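Side-chain contact in flavoredoxin (Methanosarcina acetivorans, PDB 3BNK), which binds flavin mononucleotide and probably serves as an electron-transfer protein of the flavoredoxin family: residues Asp158-Thr163 with Tyr169-Asp174. Numbering follows the deposited sequence.
Sequences DPLLLT and YWTVGD. With FMN (flavin mononucleotide), chain D.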
ATOM      1  N   ASP B 158       2.336  16.836  -0.378  1.00 17.29           N
ATOM      2  CA  ASP B 158       2.194  16.710  -1.836  1.00 17.59           C
ATOM      3  C   ASP B 158       2.935  15.473  -2.397  1.00 17.52           C
ATOM      4  O   ASP B 158       3.816  15.606  -3.273  1.00 17.10           O
ATOM      5  CB  ASP B 158       2.626  18.008  -2.549  1.00 17.79           C
ATOM      6  CG  ASP B 158       2.332  17.994  -4.049  1.00 18.82           C
ATOM      7  OD1 ASP B 158       3.208  18.451  -4.825  1.00 19.94           O
ATOM      8  OD2 ASP B 158       1.241  17.533  -4.456  1.00 19.83           O
ATOM      9  N   PRO B 159       2.577  14.264  -1.899  1.00 17.40           N
ATOM     10  CA  PRO B 159       3.286  13.070  -2.354  1.00 17.38           C
ATOM     11  C   PRO B 159       2.822  12.608  -3.732  1.00 17.90           C
ATOM     12  O   PRO B 159       1.751  13.026  -4.219  1.00 17.51           O
ATOM     13  CB  PRO B 159       2.890  12.023  -1.313  1.00 17.07           C
ATOM     14  CG  PRO B 159       1.508  12.383  -0.952  1.00 17.29           C
ATOM     15  CD  PRO B 159       1.520  13.915  -0.929  1.00 17.24           C
ATOM     16  N   LEU B 160       3.627  11.741  -4.338  1.00 17.81           N
ATOM     17  CA  LEU B 160       3.276  11.113  -5.613  1.00 17.81           C
ATOM     18  C   LEU B 160       2.563   9.771  -5.426  1.00 17.37           C
ATOM     19  O   LEU B 160       2.662   9.147  -4.373  1.00 17.61           O
ATOM     20  CB  LEU B 160       4.530  10.936  -6.471  1.00 17.79           C
ATOM     21  CG  LEU B 160       5.148  12.243  -6.952  1.00 18.37           C
ATOM     22  CD1 LEU B 160       6.609  12.018  -7.354  1.00 16.01           C
ATOM     23  CD2 LEU B 160       4.290  12.838  -8.092  1.00 17.33           C
ATOM     24  N   LEU B 161       1.822   9.381  -6.459  1.00 17.63           N
ATOM     25  CA  LEU B 161       1.096   8.114  -6.572  1.00 17.45           C
ATOM     26  C   LEU B 161       1.532   7.446  -7.863  1.00 17.67           C
ATOM     27  O   LEU B 161       1.998   8.110  -8.798  1.00 17.03           O
ATOM     28  CB  LEU B 161      -0.426   8.326  -6.626  1.00 17.26           C
ATOM     29  CG  LEU B 161      -1.064   9.215  -5.562  1.00 17.95           C
ATOM     30  CD1 LEU B 161      -2.508   9.518  -5.910  1.00 19.06           C
ATOM     31  CD2 LEU B 161      -0.968   8.578  -4.172  1.00 18.27           C
ATOM     32  N   LEU B 162       1.359   6.130  -7.916  1.00 17.80           N
ATOM     33  CA  LEU B 162       1.859   5.357  -9.026  1.00 17.71           C
ATOM     34  C   LEU B 162       0.846   4.341  -9.455  1.00 18.06           C
ATOM     35  O   LEU B 162       0.164   3.721  -8.640  1.00 18.05           O
ATOM     36  CB  LEU B 162       3.186   4.663  -8.687  1.00 17.40           C
ATOM     37  CG  LEU B 162       3.744   3.669  -9.726  1.00 18.25           C
ATOM     38  CD1 LEU B 162       4.273   4.406 -10.956  1.00 17.59           C
ATOM     39  CD2 LEU B 162       4.817   2.774  -9.132  1.00 16.79           C
ATOM     40  N   THR B 163       0.786   4.161 -10.761  1.00 18.50           N
ATOM     41  CA  THR B 163      -0.045   3.154 -11.348  1.00 19.11           C
ATOM     42  C   THR B 163       0.807   2.379 -12.386  1.00 19.20           C
ATOM     43  O   THR B 163       1.533   2.977 -13.177  1.00 18.55           O
ATOM     44  CB  THR B 163      -1.353   3.846 -11.846  1.00 19.67           C
ATOM     45  OG1 THR B 163      -2.428   2.917 -11.907  1.00 22.48           O
ATOM     46  CG2 THR B 163      -1.172   4.549 -13.135  1.00 17.59           C
ATOM     47  N   TYR B 169       2.495   8.549 -12.996  1.00 19.78           N
ATOM     48  CA  TYR B 169       2.490   9.220 -11.708  1.00 19.07           C
ATOM     49  C   TYR B 169       1.269  10.108 -11.641  1.00 19.16           C
ATOM     50  O   TYR B 169       0.767  10.567 -12.683  1.00 19.70           O
ATOM     51  CB  TYR B 169       3.744  10.065 -11.524  1.00 19.11           C
ATOM     52  CG  TYR B 169       5.032   9.298 -11.269  1.00 18.34           C
ATOM     53  CD1 TYR B 169       6.083   9.368 -12.183  1.00 18.66           C
ATOM     54  CD2 TYR B 169       5.208   8.540 -10.105  1.00 17.58           C
ATOM     55  CE1 TYR B 169       7.278   8.705 -11.962  1.00 19.13           C
ATOM     56  CE2 TYR B 169       6.417   7.864  -9.859  1.00 18.76           C
ATOM     57  CZ  TYR B 169       7.450   7.955 -10.799  1.00 19.08           C
ATOM     58  OH  TYR B 169       8.646   7.297 -10.608  1.00 18.62           O
ATOM     59  N   TRP B 170       0.792  10.319 -10.414  1.00 18.78           N
ATOM     60  CA  TRP B 170      -0.374  11.144 -10.111  1.00 18.96           C
ATOM     61  C   TRP B 170      -0.095  11.887  -8.807  1.00 18.90           C
ATOM     62  O   TRP B 170       0.758  11.477  -8.006  1.00 19.01           O
ATOM     63  CB  TRP B 170      -1.656  10.289  -9.954  1.00 18.90           C
ATOM     64  CG  TRP B 170      -1.814   9.265 -11.034  1.00 19.56           C
ATOM     65  CD1 TRP B 170      -1.272   8.001 -11.060  1.00 20.44           C
ATOM     66  CD2 TRP B 170      -2.532   9.417 -12.263  1.00 20.45           C
ATOM     67  NE1 TRP B 170      -1.609   7.370 -12.231  1.00 20.74           N
ATOM     68  CE2 TRP B 170      -2.386   8.210 -12.985  1.00 20.13           C
ATOM     69  CE3 TRP B 170      -3.292  10.453 -12.823  1.00 19.28           C
ATOM     70  CZ2 TRP B 170      -2.965   8.012 -14.242  1.00 20.33           C
ATOM     71  CZ3 TRP B 170      -3.869  10.254 -14.079  1.00 20.05           C
ATOM     72  CH2 TRP B 170      -3.699   9.040 -14.770  1.00 19.58           C
ATOM     73  N   THR B 171      -0.804  12.990  -8.599  1.00 18.99           N
ATOM     74  CA  THR B 171      -0.860  13.608  -7.273  1.00 18.68           C
ATOM     75  C   THR B 171      -2.200  13.312  -6.614  1.00 18.21           C
ATOM     76  O   THR B 171      -3.102  12.750  -7.249  1.00 18.31           O
ATOM     77  CB  THR B 171      -0.581  15.128  -7.315  1.00 18.86           C
ATOM     78  OG1 THR B 171      -1.408  15.748  -8.305  1.00 19.07           O
ATOM     79  CG2 THR B 171       0.890  15.390  -7.619  1.00 19.41           C
ATOM     80  N   VAL B 172      -2.316  13.676  -5.338  1.00 18.11           N
ATOM     81  CA  VAL B 172      -3.528  13.453  -4.549  1.00 17.89           C
ATOM     82  C   VAL B 172      -4.567  14.485  -4.973  1.00 17.82           C
ATOM     83  O   VAL B 172      -4.231  15.657  -5.171  1.00 17.35           O
ATOM     84  CB  VAL B 172      -3.248  13.596  -3.029  1.00 18.84           C
ATOM     85  CG1 VAL B 172      -4.541  13.454  -2.206  1.00 18.07           C
ATOM     86  CG2 VAL B 172      -2.167  12.583  -2.563  1.00 17.98           C
ATOM     87  N   GLY B 173      -5.813  14.034  -5.127  1.00 17.55           N
ATOM     88  CA  GLY B 173      -6.909  14.891  -5.581  1.00 17.89           C
ATOM     89  C   GLY B 173      -7.668  15.552  -4.450  1.00 17.41           C
ATOM     90  O   GLY B 173      -7.087  15.909  -3.424  1.00 17.94           O
ATOM     91  N   ASP B 174      -8.973  15.696  -4.639  1.00 17.21           N
ATOM     92  CA  ASP B 174      -9.831  16.356  -3.669  1.00 16.51           C
ATOM     93  C   ASP B 174     -10.215  15.465  -2.483  1.00 16.42           C
ATOM     94  O   ASP B 174     -10.292  14.237  -2.610  1.00 15.72           O
ATOM     95  CB  ASP B 174     -11.099  16.831  -4.350  1.00 17.17           C
ATOM     96  CG  ASP B 174     -10.840  17.885  -5.421  1.00 17.85           C
ATOM     97  OD1 ASP B 174      -9.828  18.631  -5.350  1.00 19.92           O
ATOM     98  OD2 ASP B 174     -11.676  17.965  -6.329  1.00 19.46           O
TER
HETATM   99  N1  FMN D1001      11.115  -2.467  -7.476  1.00 15.94           N
HETATM  100  C2  FMN D1001      10.756  -3.327  -6.457  1.00 15.86           C
HETATM  101  O2  FMN D1001      11.400  -4.358  -6.297  1.00 16.25           O
HETATM  102  N3  FMN D1001       9.694  -3.023  -5.622  1.00 16.53           N
HETATM  103  C4  FMN D1001       8.991  -1.847  -5.825  1.00 16.08           C
HETATM  104  O4  FMN D1001       8.044  -1.589  -5.091  1.00 15.19           O
HETATM  105  C4A FMN D1001       9.352  -0.976  -6.861  1.00 16.54           C
HETATM  106  N5  FMN D1001       8.647   0.200  -7.080  1.00 16.54           N
HETATM  107  C5A FMN D1001       9.014   1.070  -8.090  1.00 16.44           C
HETATM  108  C6  FMN D1001       8.294   2.259  -8.257  1.00 16.58           C
HETATM  109  C7  FMN D1001       8.645   3.150  -9.282  1.00 16.34           C
HETATM  110  C7M FMN D1001       7.922   4.461  -9.367  1.00 16.28           C
HETATM  111  C8  FMN D1001       9.720   2.848 -10.131  1.00 16.81           C
HETATM  112  C8M FMN D1001      10.279   3.887 -11.080  1.00 16.52           C
HETATM  113  C9  FMN D1001      10.444   1.663  -9.941  1.00 15.77           C
HETATM  114  C9A FMN D1001      10.106   0.771  -8.922  1.00 16.35           C
HETATM  115  N10 FMN D1001      10.821  -0.416  -8.718  1.00 16.15           N
HETATM  116  C10 FMN D1001      10.434  -1.287  -7.694  1.00 16.46           C
HETATM  117  C1' FMN D1001      12.056  -0.716  -9.524  1.00 17.40           C
HETATM  118  C2' FMN D1001      13.348  -0.437  -8.767  1.00 17.90           C
HETATM  119  O2' FMN D1001      13.251   0.787  -8.064  1.00 17.27           O
HETATM  120  C3' FMN D1001      14.531  -0.316  -9.729  1.00 18.89           C
HETATM  121  O3' FMN D1001      14.770  -1.508 -10.454  1.00 19.33           O
HETATM  122  C4' FMN D1001      15.789   0.167  -9.009  1.00 17.91           C
HETATM  123  O4' FMN D1001      16.746   0.524  -9.969  1.00 16.24           O
HETATM  124  C5' FMN D1001      16.405  -0.839  -8.046  1.00 17.15           C
HETATM  125  O5' FMN D1001      17.503  -0.151  -7.476  1.00 19.08           O
HETATM  126  P   FMN D1001      18.773  -0.913  -6.831  1.00 19.49           P
HETATM  127  O1P FMN D1001      19.265  -1.947  -7.801  1.00 19.66           O
HETATM  128  O2P FMN D1001      18.302  -1.601  -5.584  1.00 17.70           O
HETATM  129  O3P FMN D1001      19.872   0.047  -6.465  1.00 18.73           O
HETATM  130  O   HOH W   1       0.069  15.086  -4.045  1.00 19.40           O
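Leu-161 and Trp-170 face each other as an antiparallel hydrogen-bonded pair. Leu-161 N gives its hydrogen to Trp-170 O at 2.8 Å. Trp-170 N returns a bond to Leu-161 O, but the donor nitrogen sits 41° out of the carbonyl plane. Leu-161 O also receives a CA-H...O contact from Tyr-169.

Further along, a water links the two segments beside Asp-158, Pro-159 and Val-172. It donates to Asp-158 OD2 and Pro-159 O and accepts from Val-172 N, 3.1 Å away. Asp-158 OD1 is held by Ser-74.

The two strands, 160-163 and 168-178, form a beta hairpin in the antiparallel sheet of the flavin reductase-like domain. Tyr-169 and Trp-170 also pair with a strand of the second subunit, and the sheet runs on across the interface.

Two of the side-chain pairs lie on the two faces of the sheet. Leu-162 and Tyr-169 share the flavin face. Leu-162 CD1 lies 4.2 Å from Tyr-169 CE2. With CG anti to the backbone N (chi1 173°), Leu-162 sends CD2 to the flavin methyl C7M, 3.5 Å away. Tyr-169 OH approaches the same methyl at 3.2 Å and is hydrogen-bonded to Asp-81. An alanine in place of Tyr-169 would probably uncover one side of the C7M methyl and leave Asp-81 without its hydroxyl partner.

Leu-161 and Trp-170 occupy the other face, with their CB atoms 4.1 Å apart. Leu-161 CD1 reaches Thr-171 O.

Separately, Pro-159 CG rests on Val-172 CG2, and both residues pack on Ile-154 of helix 154-157. The Thr-163 methyl CG2 meets the indole edge in plane, 3.0 Å from Trp-170 NE1. That is too close for good packing, and its detail is doubtful. This buried N-H has no hydrogen-bond partner in the model.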